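Local structure of probable amidase (Thermus thermophilus, 2DC0) at residues A[242-247]-A[351-356]. The protein is a probable amidase, a member of the amidase family of enzymes built around a large mixed beta-sheet. Sequence-based numbering, arbitrary orientation.
Sequences LDFLEG and LLLPVQ
Leu-245 lays the forked end of its side chain across the base of Leu-353, its CD1 4.0 Å and its CD2 4.1 Å from Leu-353 CB. Both methyls rest against this one carbon, and CD2 also comes 4.2 Å from Leu-353 CD1. With Leu-245 CG anti to its own carbonyl carbon (chi1 -65°), the fork reaches out from the end of the one-turn helix 242-245 to the strand. Leu-245 CD1 further touches the ring of Pro-354, 4.3 Å from Pro-354 CD. Phe-244 joins from the neighbouring helical position: its CE2 meets Leu-353 CD1 obliquely at 4.3 Å. Leu-353 holds CG between backbone N and carbonyl carbon (chi1 64°), which, with chi2 at 150°, brings CD1 to both Phe-244 and Leu-245. The short helix follows strand 237-240 after a single residue; that strand runs parallel to strand 350-354 and next to it in the large mixed sheet of this amidase-family chain, and a backbone hydrogen bond joins Leu-352 and Gly-239 there. The four touching residues are buried and apolar, and Phe-257 of helix 251-263 packs on both Leu-245 and Pro-354. At the helix start, Asp-243 accepts hydrogen bonds from Ser-275 OG and Leu-276 N, tying the short helix to the segment just beyond strand 270-273.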
loop_
_atom_site.group_PDB
_atom_site.type_symbol
_atom_site.label_atom_id
_atom_site.label_comp_id
_atom_site.label_asym_id
_atom_site.label_seq_id
_atom_site.Cartn_x
_atom_site.Cartn_y
_atom_site.Cartn_z
ATOM N N LEU A 242 -2.411 -2.519 21.592
ATOM C CA LEU A 242 -1.830 -2.105 22.863
ATOM C C LEU A 242 -0.347 -1.753 22.800
ATOM O O LEU A 242 0.071 -0.759 23.397
ATOM C CB LEU A 242 -2.083 -3.190 23.918
ATOM C CG LEU A 242 -3.570 -3.396 24.255
ATOM C CD1 LEU A 242 -3.717 -4.477 25.324
ATOM C CD2 LEU A 242 -4.180 -2.091 24.750
ATOM N N ASP A 243 0.451 -2.544 22.081
ATOM C CA ASP A 243 1.877 -2.248 21.999
ATOM C C ASP A 243 2.117 -0.885 21.341
ATOM O O ASP A 243 2.959 -0.107 21.795
ATOM C CB ASP A 243 2.660 -3.389 21.291
ATOM C CG ASP A 243 2.179 -3.688 19.864
ATOM O OD1 ASP A 243 1.141 -3.159 19.416
ATOM O OD2 ASP A 243 2.862 -4.486 19.186
ATOM N N PHE A 244 1.346 -0.581 20.301
ATOM C CA PHE A 244 1.461 0.702 19.615
ATOM C C PHE A 244 1.068 1.854 20.546
ATOM O O PHE A 244 1.676 2.929 20.521
ATOM C CB PHE A 244 0.550 0.727 18.385
ATOM C CG PHE A 244 0.556 2.037 17.652
ATOM C CD1 PHE A 244 1.661 2.427 16.905
ATOM C CD2 PHE A 244 -0.537 2.896 17.730
ATOM C CE1 PHE A 244 1.678 3.659 16.243
ATOM C CE2 PHE A 244 -0.533 4.133 17.074
ATOM C CZ PHE A 244 0.574 4.512 16.333
ATOM N N LEU A 245 0.050 1.626 21.370
ATOM C CA LEU A 245 -0.450 2.658 22.289
ATOM C C LEU A 245 0.350 2.817 23.575
ATOM O O LEU A 245 0.237 3.829 24.269
ATOM C CB LEU A 245 -1.907 2.366 22.651
ATOM C CG LEU A 245 -2.928 2.451 21.513
ATOM C CD1 LEU A 245 -4.282 1.959 22.010
ATOM C CD2 LEU A 245 -3.028 3.885 21.015
ATOM N N GLU A 246 1.152 1.812 23.891
ATOM C CA GLU A 246 1.963 1.830 25.096
ATOM C C GLU A 246 2.710 3.151 25.299
ATOM O O GLU A 246 3.559 3.528 24.496
ATOM C CB GLU A 246 2.948 0.665 25.043
ATOM C CG GLU A 246 3.752 0.471 26.301
ATOM C CD GLU A 246 4.457 -0.863 26.309
ATOM O OE1 GLU A 246 3.776 -1.891 26.507
ATOM O OE2 GLU A 246 5.685 -0.891 26.101
ATOM N N GLY A 247 2.367 3.853 26.377
ATOM C CA GLY A 247 3.014 5.113 26.696
ATOM C C GLY A 247 2.656 6.312 25.831
ATOM O O GLY A 247 3.209 7.395 26.019
ATOM N N LEU A 351 -9.914 -1.823 13.947
ATOM C CA LEU A 351 -9.052 -1.518 15.069
ATOM C C LEU A 351 -9.713 -0.340 15.763
ATOM O O LEU A 351 -10.395 0.463 15.123
ATOM C CB LEU A 351 -7.654 -1.097 14.602
ATOM C CG LEU A 351 -6.880 -2.081 13.723
ATOM C CD1 LEU A 351 -5.458 -1.572 13.521
ATOM C CD2 LEU A 351 -6.875 -3.452 14.375
ATOM N N LEU A 352 -9.517 -0.263 17.074
ATOM C CA LEU A 352 -10.033 0.825 17.891
ATOM C C LEU A 352 -8.866 1.408 18.678
ATOM O O LEU A 352 -8.026 0.670 19.190
ATOM C CB LEU A 352 -11.073 0.326 18.895
ATOM C CG LEU A 352 -12.443 -0.144 18.415
ATOM C CD1 LEU A 352 -13.339 -0.410 19.628
ATOM C CD2 LEU A 352 -13.064 0.937 17.531
ATOM N N LEU A 353 -8.820 2.732 18.763
ATOM C CA LEU A 353 -7.790 3.442 19.521
ATOM C C LEU A 353 -8.189 4.911 19.564
ATOM O O LEU A 353 -8.825 5.410 18.639
ATOM C CB LEU A 353 -6.415 3.308 18.855
ATOM C CG LEU A 353 -6.236 3.925 17.462
ATOM C CD1 LEU A 353 -4.779 4.367 17.259
ATOM C CD2 LEU A 353 -6.638 2.902 16.413
ATOM N N PRO A 354 -7.831 5.621 20.638
ATOM C CA PRO A 354 -8.185 7.037 20.729
ATOM C C PRO A 354 -7.614 7.807 19.541
ATOM O O PRO A 354 -6.622 7.389 18.935
ATOM C CB PRO A 354 -7.542 7.470 22.042
ATOM C CG PRO A 354 -7.574 6.226 22.855
ATOM C CD PRO A 354 -7.129 5.182 21.854
ATOM N N VAL A 355 -8.236 8.931 19.210
ATOM C CA VAL A 355 -7.763 9.744 18.100
ATOM C C VAL A 355 -6.790 10.794 18.640
ATOM O O VAL A 355 -6.074 11.439 17.876
ATOM C CB VAL A 355 -8.934 10.454 17.390
ATOM C CG1 VAL A 355 -9.435 11.614 18.232
ATOM C CG2 VAL A 355 -8.490 10.930 16.016
ATOM N N GLN A 356 -6.770 10.941 19.964
ATOM C CA GLN A 356 -5.917 11.907 20.649
ATOM C C GLN A 356 -5.510 11.340 22.020
ATOM O O GLN A 356 -6.246 10.547 22.616
ATOM C CB GLN A 356 -6.698 13.212 20.845
ATOM C CG GLN A 356 -7.997 12.989 21.623
ATOM C CD GLN A 356 -8.985 14.121 21.475
ATOM O OE1 GLN A 356 -8.851 15.178 22.097
ATOM N NE2 GLN A 356 -9.979 13.911 20.634
#